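Local coordinates for ssDNA binding protein (Aeropyrum pernix, PDB 4PSN), which binds single-stranded DNA, which it probably entraps in a tunnel system formed between its subunits, at residues Glu120-Lys128 with Tyr139-Val148; Glu131-Tyr139 with Gly149-Asn157. All blocks are in the same frame, centred on the assembly; numbering follows the deposited sequence.

Overall arrangement
After the N-terminal sheet of strands 6-13, 69-78 and 83-97, helix 100-113 leads into the C-terminal sheet, where both contacts lie. Contact 1 (Glu120-Lys128 with Tyr139-Val148) pairs strand 125-131 with strand 137-143 and closes the loop between them. Contact 2 (Glu131-Tyr139 with Gly149-Asn157) pairs strand 137-143 with strand 146-155, closing the loop that runs through the 143-146 turn. The segments alternate along the chain, so the contacts cross instead of nesting, and Tyr139 belongs to both. Their centres are about 17 Å apart, yet they meet directly: Ile141 N lies 2.9 Å from Gly149 O, a probable hydrogen bond. Together they join three neighbouring strands of the antiparallel sheet, with 125-131 outermost within this chain.

Contact 1 (Glu120-Lys128 with Tyr139-Val148); sequences EEIRFTVEK and YRIMYRGSDV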
loop_
_atom_site.group_PDB
_atom_site.type_symbol
_atom_site.label_atom_id
_atom_site.label_comp_id
_atom_site.label_asym_id
_atom_site.label_seq_id
_atom_site.Cartn_x
_atom_site.Cartn_y
_atom_site.Cartn_z
ATOM N N GLU C 120 31.350 13.304 -4.225
ATOM C CA GLU C 120 31.411 14.586 -3.542
ATOM C C GLU C 120 30.732 14.597 -2.171
ATOM O O GLU C 120 29.576 14.224 -2.018
ATOM C CB GLU C 120 30.842 15.691 -4.424
ATOM C CG GLU C 120 31.287 17.078 -4.007
ATOM C CD GLU C 120 30.644 18.172 -4.834
ATOM O OE1 GLU C 120 29.970 17.844 -5.834
ATOM O OE2 GLU C 120 30.816 19.360 -4.478
ATOM N N GLU C 121 31.483 15.055 -1.183
ATOM C CA GLU C 121 30.990 15.275 0.165
ATOM C C GLU C 121 29.886 16.338 0.146
ATOM O O GLU C 121 29.975 17.309 -0.608
ATOM C CB GLU C 121 32.172 15.741 1.006
ATOM C CG GLU C 121 31.913 15.985 2.463
ATOM C CD GLU C 121 33.199 16.310 3.195
ATOM O OE1 GLU C 121 33.502 17.511 3.378
ATOM O OE2 GLU C 121 33.910 15.357 3.582
ATOM N N ILE C 122 28.823 16.143 0.928
ATOM C CA ILE C 122 27.780 17.170 1.024
ATOM C C ILE C 122 28.342 18.361 1.820
ATOM O O ILE C 122 28.894 18.175 2.903
ATOM C CB ILE C 122 26.521 16.670 1.765
ATOM C CG1 ILE C 122 25.967 15.406 1.104
ATOM C CG2 ILE C 122 25.453 17.786 1.794
ATOM C CD1 ILE C 122 24.898 14.702 1.924
ATOM N N ARG C 123 28.214 19.568 1.285
ATOM C CA ARG C 123 28.735 20.746 1.979
ATOM C C ARG C 123 27.645 21.444 2.780
ATOM O O ARG C 123 26.746 22.036 2.207
ATOM C CB ARG C 123 29.356 21.745 0.994
ATOM C CG ARG C 123 30.157 22.854 1.688
ATOM C CD ARG C 123 31.498 22.379 2.195
ATOM N NE ARG C 123 32.065 23.328 3.163
ATOM C CZ ARG C 123 33.125 23.084 3.921
ATOM N NH1 ARG C 123 33.741 21.904 3.835
ATOM N NH2 ARG C 123 33.557 24.005 4.789
ATOM N N PHE C 124 27.749 21.388 4.104
ATOM C CA PHE C 124 26.814 22.060 4.983
ATOM C C PHE C 124 27.454 23.336 5.521
ATOM O O PHE C 124 28.683 23.453 5.580
ATOM C CB PHE C 124 26.430 21.142 6.165
ATOM C CG PHE C 124 25.678 19.887 5.750
ATOM C CD1 PHE C 124 24.340 19.954 5.378
ATOM C CD2 PHE C 124 26.310 18.647 5.736
ATOM C CE1 PHE C 124 23.631 18.809 5.007
ATOM C CE2 PHE C 124 25.612 17.492 5.349
ATOM C CZ PHE C 124 24.270 17.576 4.983
ATOM N N THR C 125 26.617 24.294 5.904
ATOM C CA THR C 125 27.065 25.461 6.665
ATOM C C THR C 125 26.296 25.477 7.996
ATOM O O THR C 125 25.355 24.722 8.170
ATOM C CB THR C 125 26.828 26.766 5.885
ATOM O OG1 THR C 125 25.424 26.950 5.658
ATOM C CG2 THR C 125 27.571 26.738 4.524
ATOM N N VAL C 126 26.695 26.315 8.939
ATOM C CA VAL C 126 26.037 26.345 10.239
ATOM C C VAL C 126 25.909 27.769 10.718
ATOM O O VAL C 126 26.620 28.664 10.247
ATOM C CB VAL C 126 26.822 25.570 11.334
ATOM C CG1 VAL C 126 26.948 24.087 10.981
ATOM C CG2 VAL C 126 28.180 26.203 11.570
ATOM N N GLU C 127 25.003 27.973 11.663
ATOM C CA GLU C 127 24.905 29.248 12.355
ATOM C C GLU C 127 24.591 28.937 13.806
ATOM O O GLU C 127 23.693 28.124 14.083
ATOM C CB GLU C 127 23.798 30.107 11.736
ATOM C CG GLU C 127 23.972 31.601 11.974
ATOM C CD GLU C 127 25.267 32.151 11.375
ATOM O OE1 GLU C 127 26.211 32.443 12.147
ATOM O OE2 GLU C 127 25.339 32.294 10.132
ATOM N N LYS C 128 25.335 29.555 14.719
ATOM C CA LYS C 128 25.113 29.376 16.144
ATOM C C LYS C 128 23.719 29.867 16.536
ATOM O O LYS C 128 23.289 30.951 16.130
ATOM C CB LYS C 128 26.192 30.094 16.968
ATOM C CG LYS C 128 26.013 29.940 18.482
ATOM C CD LYS C 128 27.295 30.247 19.251
ATOM C CE LYS C 128 27.983 31.505 18.743
ATOM N NZ LYS C 128 29.214 31.851 19.534
ATOM N N TYR C 139 23.887 24.644 17.162
ATOM C CA TYR C 139 23.999 25.262 15.845
ATOM C C TYR C 139 22.880 24.770 14.962
ATOM O O TYR C 139 22.510 23.591 15.006
ATOM C CB TYR C 139 25.323 24.881 15.161
ATOM C CG TYR C 139 26.534 25.323 15.909
ATOM C CD1 TYR C 139 27.202 26.500 15.571
ATOM C CD2 TYR C 139 27.009 24.572 16.962
ATOM C CE1 TYR C 139 28.316 26.909 16.267
ATOM C CE2 TYR C 139 28.106 24.966 17.653
ATOM C CZ TYR C 139 28.756 26.137 17.313
ATOM O OH TYR C 139 29.862 26.511 18.030
ATOM N N ARG C 140 22.337 25.674 14.155
ATOM C CA ARG C 140 21.514 25.262 13.028
ATOM C C ARG C 140 22.404 24.817 11.867
ATOM O O ARG C 140 23.458 25.408 11.615
ATOM C CB ARG C 140 20.635 26.420 12.545
ATOM C CG ARG C 140 19.400 26.691 13.398
ATOM C CD ARG C 140 18.462 27.671 12.682
ATOM N NE ARG C 140 19.214 28.637 11.879
ATOM C CZ ARG C 140 19.616 29.831 12.314
ATOM N NH1 ARG C 140 19.329 30.222 13.551
ATOM N NH2 ARG C 140 20.307 30.644 11.510
ATOM N N ILE C 141 21.979 23.774 11.167
ATOM C CA ILE C 141 22.673 23.324 9.966
ATOM C C ILE C 141 21.858 23.728 8.745
ATOM O O ILE C 141 20.643 23.588 8.738
ATOM C CB ILE C 141 22.861 21.805 9.971
ATOM C CG1 ILE C 141 23.595 21.360 11.244
ATOM C CG2 ILE C 141 23.656 21.363 8.756
ATOM C CD1 ILE C 141 23.692 19.838 11.386
HETATM N N MSE C 142 22.538 24.234 7.720
HETATM C CA MSE C 142 21.913 24.643 6.481
HETATM C C MSE C 142 22.512 23.922 5.289
HETATM O O MSE C 142 23.684 23.565 5.291
HETATM C CB MSE C 142 22.191 26.123 6.291
HETATM C CG MSE C 142 22.814 26.694 7.515
HETATM SE SE MSE C 142 21.543 27.826 8.379
HETATM C CE MSE C 142 21.851 29.332 7.222
ATOM N N TYR C 143 21.691 23.753 4.264
ATOM C CA TYR C 143 22.100 23.215 2.984
ATOM C C TYR C 143 21.403 24.108 1.947
ATOM O O TYR C 143 20.197 24.350 2.044
ATOM C CB TYR C 143 21.645 21.752 2.828
ATOM C CG TYR C 143 22.217 21.134 1.578
ATOM C CD1 TYR C 143 23.594 21.063 1.407
ATOM C CD2 TYR C 143 21.396 20.677 0.544
ATOM C CE1 TYR C 143 24.144 20.533 0.267
ATOM C CE2 TYR C 143 21.948 20.131 -0.624
ATOM C CZ TYR C 143 23.331 20.064 -0.742
ATOM O OH TYR C 143 23.934 19.548 -1.856
ATOM N N ARG C 144 22.161 24.626 0.986
ATOM C CA ARG C 144 21.598 25.543 -0.011
ATOM C C ARG C 144 20.959 26.774 0.657
ATOM O O ARG C 144 19.961 27.291 0.175
ATOM C CB ARG C 144 20.552 24.816 -0.899
ATOM C CG ARG C 144 21.058 23.526 -1.539
ATOM C CD ARG C 144 20.043 22.889 -2.500
ATOM N NE ARG C 144 19.963 23.570 -3.800
ATOM C CZ ARG C 144 18.967 24.372 -4.175
ATOM N NH1 ARG C 144 18.991 24.930 -5.376
ATOM N NH2 ARG C 144 17.949 24.621 -3.358
ATOM N N GLY C 145 21.523 27.232 1.770
ATOM C CA GLY C 145 21.003 28.405 2.465
ATOM C C GLY C 145 19.754 28.191 3.321
ATOM O O GLY C 145 19.310 29.092 4.022
ATOM N N SER C 146 19.193 26.991 3.289
ATOM C CA SER C 146 17.953 26.700 3.996
ATOM C C SER C 146 18.233 25.861 5.265
ATOM O O SER C 146 19.154 25.051 5.270
ATOM C CB SER C 146 17.030 25.945 3.022
ATOM O OG SER C 146 15.690 25.979 3.438
ATOM N N ASP C 147 17.443 26.051 6.324
ATOM C CA ASP C 147 17.590 25.276 7.560
ATOM C C ASP C 147 17.229 23.804 7.329
ATOM O O ASP C 147 16.121 23.498 6.892
ATOM C CB ASP C 147 16.703 25.854 8.671
ATOM C CG ASP C 147 17.069 27.290 9.032
ATOM O OD1 ASP C 147 18.186 27.720 8.692
ATOM O OD2 ASP C 147 16.244 27.991 9.661
ATOM N N VAL C 148 18.152 22.883 7.591
ATOM C CA VAL C 148 17.823 21.466 7.355
ATOM C C VAL C 148 18.123 20.617 8.600
ATOM O O VAL C 148 17.854 19.415 8.623
ATOM C CB VAL C 148 18.595 20.882 6.137
ATOM C CG1 VAL C 148 18.164 21.562 4.812
ATOM C CG2 VAL C 148 20.117 21.000 6.371
HETATM O O HOH W 1 25.372 24.245 1.530
HETATM O O HOH W 2 24.184 26.404 3.281
#
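Ile122, Phe124 and Tyr143 pack together beside the end of strand 137-143. Ile122 CG2 touches Tyr143 CE1 at 3.4 Å and also sits over the rim of one face of the Phe124 ring, so one methyl serves both aromatics. The two rings are oblique, their planes 58° apart. Each receives a carbonyl oxygen at its edge: Arg123 O beside the Tyr143 ring, Met142 O beside that of Phe124. With CG turned away from its own carbonyl carbon (chi1 -64°), Phe124 brings CD1 to 3.7 Å from Ile141 CG2.

Beyond the rings the strands run antiparallel. Thr125 N donates to Met142 O (3.1 Å) and Glu127 N to Arg140 O (3.0 Å), and both bonds are returned. Val126, Ile141 and Tyr139 share the face covered in part by helix 186-198, whose Asp187 forms a salt bridge with Lys128 NZ and a hydrogen bond with Tyr139 OH. On the other face Thr125 OG1 lies 3.2 Å from CG of Met142, a selenomethionine.

Back at the ring end, a type I' turn from Tyr143 to Ser146 leads into strand 146-155, and water fills in for direct pairing there: one molecule joins Arg123 O to Arg144 N, another Thr125 OG1 to Gly145 N. Tyr143 OH is hydrogen-bonded to Glu56 of the second subunit. With a leucine here, that glutamate is likely to lose its hydroxyl partner, and Ile122 CG2 the ring beside it. The chemistry thus changes along the pair of strands 125-131 and 137-143, from direct amide pairing to aromatic packing, bridging water and a polar link between subunits.

Contact 2 (Glu131-Tyr139 with Gly149-Asn157); sequences ETDVGDVVY and GALIVTPLN
The phenol ring of Tyr139 and the carboxylate of Asp136 are the flat groups that meet strand 149-155 in this antiparallel beta hairpin. Around the ring the approach is oblique: Leu151 CD2 lies 4.0 Å from Tyr139 CD2, and Val153 CG2 the same distance from Tyr139 CE2, while the CD1-CE1 side of the ring is turned to Lys128. The carboxylate lies alongside Thr154, both side chains pointing the same way. Thr154 OG1 donates to the anti lone pair of Asp136 OD1 at 2.6 Å, and that hydroxyl oxygen also bonds Arg163 on the next strand. The other carboxylate oxygen, less surely placed, faces Arg176 of the third subunit in a salt bridge.

Between these groups the backbones pair regularly. Val137 and Val153 exchange two hydrogen bonds, with both donors in the carbonyl planes, and Tyr139 and Leu151 exchange two more. Val138 and Ile152 lie on the face covered by Ile216 of helix 206-218; Tyr139 and Val153, on the reverse face, meet Ile186 of helix 186-198. Ile152 is extended through both torsions (chi1 179°, chi2 165°), reaching across so that CD1 lies 3.7 Å from Asp136 CB.

A type I turn from Thr132 to Gly135 precedes the strand. At the backbone angles of Gly135 a CB would press on the carbonyl oxygen of Val134, which a glycine avoids, and Gly135 O ends up 3.7 Å from Pro155 CD.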
loop_
_atom_site.group_PDB
_atom_site.type_symbol
_atom_site.label_atom_id
_atom_site.label_comp_id
_atom_site.label_asym_id
_atom_site.label_seq_id
_atom_site.Cartn_x
_atom_site.Cartn_y
_atom_site.Cartn_z
ATOM N N GLU C 131 23.214 28.664 23.657
ATOM C CA GLU C 131 23.709 27.681 24.610
ATOM C C GLU C 131 22.569 27.120 25.448
ATOM O O GLU C 131 21.601 27.817 25.750
ATOM C CB GLU C 131 24.756 28.308 25.528
ATOM C CG GLU C 131 26.076 28.598 24.838
ATOM C CD GLU C 131 27.159 29.065 25.805
ATOM O OE1 GLU C 131 26.952 28.954 27.037
ATOM O OE2 GLU C 131 28.215 29.543 25.326
ATOM N N THR C 132 22.687 25.854 25.821
ATOM C CA THR C 132 21.717 25.235 26.713
ATOM C C THR C 132 22.035 25.600 28.153
ATOM O O THR C 132 23.091 26.160 28.452
ATOM C CB THR C 132 21.791 23.723 26.637
ATOM O OG1 THR C 132 23.028 23.304 27.236
ATOM C CG2 THR C 132 21.689 23.250 25.184
ATOM N N ASP C 133 21.135 25.239 29.058
ATOM C CA ASP C 133 21.307 25.587 30.462
ATOM C C ASP C 133 22.600 25.005 31.033
ATOM O O ASP C 133 23.197 25.583 31.932
ATOM C CB ASP C 133 20.098 25.124 31.286
ATOM C CG ASP C 133 18.776 25.696 30.775
ATOM O OD1 ASP C 133 17.882 25.964 31.606
ATOM O OD2 ASP C 133 18.621 25.868 29.546
ATOM N N VAL C 134 23.029 23.858 30.520
ATOM C CA VAL C 134 24.235 23.228 31.044
ATOM C C VAL C 134 25.472 23.582 30.221
ATOM O O VAL C 134 26.534 23.002 30.415
ATOM C CB VAL C 134 24.069 21.700 31.149
ATOM C CG1 VAL C 134 22.918 21.370 32.082
ATOM C CG2 VAL C 134 23.810 21.097 29.784
ATOM N N GLY C 135 25.321 24.527 29.292
ATOM C CA GLY C 135 26.443 25.013 28.501
ATOM C C GLY C 135 26.832 24.262 27.227
ATOM O O GLY C 135 27.943 24.447 26.727
ATOM N N ASP C 136 25.947 23.416 26.696
ATOM C CA ASP C 136 26.177 22.856 25.368
ATOM C C ASP C 136 25.966 23.994 24.376
ATOM O O ASP C 136 25.202 24.914 24.646
ATOM C CB ASP C 136 25.173 21.744 25.008
ATOM C CG ASP C 136 24.982 20.722 26.112
ATOM O OD1 ASP C 136 25.741 19.737 26.160
ATOM O OD2 ASP C 136 24.039 20.885 26.909
ATOM N N VAL C 137 26.608 23.914 23.216
ATOM C CA VAL C 137 26.401 24.906 22.164
ATOM C C VAL C 137 25.566 24.303 21.026
ATOM O O VAL C 137 25.866 23.216 20.536
ATOM C CB VAL C 137 27.734 25.420 21.606
ATOM C CG1 VAL C 137 27.487 26.620 20.672
ATOM C CG2 VAL C 137 28.648 25.804 22.753
ATOM N N VAL C 138 24.527 25.018 20.608
ATOM C CA VAL C 138 23.625 24.535 19.566
ATOM C C VAL C 138 23.749 25.349 18.279
ATOM O O VAL C 138 23.732 26.581 18.312
ATOM C CB VAL C 138 22.158 24.533 20.049
ATOM C CG1 VAL C 138 21.194 24.275 18.888
ATOM C CG2 VAL C 138 21.977 23.484 21.141
ATOM N N TYR C 139 23.887 24.644 17.162
ATOM C CA TYR C 139 23.999 25.262 15.845
ATOM C C TYR C 139 22.880 24.770 14.962
ATOM O O TYR C 139 22.510 23.591 15.006
ATOM C CB TYR C 139 25.323 24.881 15.161
ATOM C CG TYR C 139 26.534 25.323 15.909
ATOM C CD1 TYR C 139 27.202 26.500 15.571
ATOM C CD2 TYR C 139 27.009 24.572 16.962
ATOM C CE1 TYR C 139 28.316 26.909 16.267
ATOM C CE2 TYR C 139 28.106 24.966 17.653
ATOM C CZ TYR C 139 28.756 26.137 17.313
ATOM O OH TYR C 139 29.862 26.511 18.030
ATOM N N GLY C 149 18.658 21.231 9.644
ATOM C CA GLY C 149 19.059 20.424 10.790
ATOM C C GLY C 149 19.664 21.176 11.951
ATOM O O GLY C 149 19.592 22.397 12.029
ATOM N N ALA C 150 20.273 20.432 12.869
ATOM C CA ALA C 150 20.866 21.023 14.055
ATOM C C ALA C 150 21.969 20.136 14.588
ATOM O O ALA C 150 21.972 18.925 14.365
ATOM C CB ALA C 150 19.810 21.247 15.150
ATOM N N LEU C 151 22.874 20.752 15.332
ATOM C CA LEU C 151 24.023 20.058 15.850
ATOM C C LEU C 151 24.154 20.540 17.269
ATOM O O LEU C 151 23.888 21.696 17.540
ATOM C CB LEU C 151 25.229 20.525 15.050
ATOM C CG LEU C 151 26.557 19.881 15.350
ATOM C CD1 LEU C 151 26.851 18.906 14.242
ATOM C CD2 LEU C 151 27.611 20.952 15.410
ATOM N N ILE C 152 24.573 19.671 18.177
ATOM C CA ILE C 152 24.825 20.117 19.534
ATOM C C ILE C 152 26.221 19.704 19.960
ATOM O O ILE C 152 26.647 18.573 19.748
ATOM C CB ILE C 152 23.755 19.588 20.524
ATOM C CG1 ILE C 152 24.066 20.052 21.953
ATOM C CG2 ILE C 152 23.644 18.053 20.455
ATOM C CD1 ILE C 152 22.857 19.876 22.889
ATOM N N VAL C 153 26.938 20.639 20.558
ATOM C CA VAL C 153 28.319 20.412 20.938
ATOM C C VAL C 153 28.496 20.568 22.441
ATOM O O VAL C 153 28.155 21.608 23.021
ATOM C CB VAL C 153 29.239 21.430 20.229
ATOM C CG1 VAL C 153 30.704 21.242 20.687
ATOM C CG2 VAL C 153 29.121 21.250 18.722
ATOM N N THR C 154 29.037 19.540 23.080
ATOM C CA THR C 154 29.279 19.607 24.518
ATOM C C THR C 154 30.776 19.716 24.784
ATOM O O THR C 154 31.515 18.771 24.557
ATOM C CB THR C 154 28.744 18.345 25.252
ATOM O OG1 THR C 154 27.377 18.111 24.896
ATOM C CG2 THR C 154 28.855 18.518 26.774
ATOM N N PRO C 155 31.227 20.875 25.256
ATOM C CA PRO C 155 32.659 21.041 25.510
ATOM C C PRO C 155 33.089 20.166 26.679
ATOM O O PRO C 155 32.415 20.101 27.708
ATOM C CB PRO C 155 32.785 22.533 25.864
ATOM C CG PRO C 155 31.534 23.169 25.293
ATOM C CD PRO C 155 30.475 22.128 25.432
ATOM N N LEU C 156 34.179 19.444 26.501
ATOM C CA LEU C 156 34.734 18.686 27.605
ATOM C C LEU C 156 35.964 19.457 28.068
ATOM O O LEU C 156 35.880 20.644 28.361
ATOM C CB LEU C 156 35.090 17.274 27.153
ATOM C CG LEU C 156 33.905 16.508 26.549
ATOM C CD1 LEU C 156 34.348 15.229 25.841
ATOM C CD2 LEU C 156 32.845 16.218 27.609
ATOM N N ASN C 157 37.111 18.804 28.109
ATOM C CA ASN C 157 38.341 19.484 28.520
ATOM C C ASN C 157 39.367 19.271 27.416
ATOM O O ASN C 157 40.024 18.241 27.377
ATOM C CB ASN C 157 38.815 18.933 29.884
ATOM C CG ASN C 157 40.106 19.602 30.392
ATOM O OD1 ASN C 157 40.573 20.599 29.840
ATOM N ND2 ASN C 157 40.691 19.030 31.446
#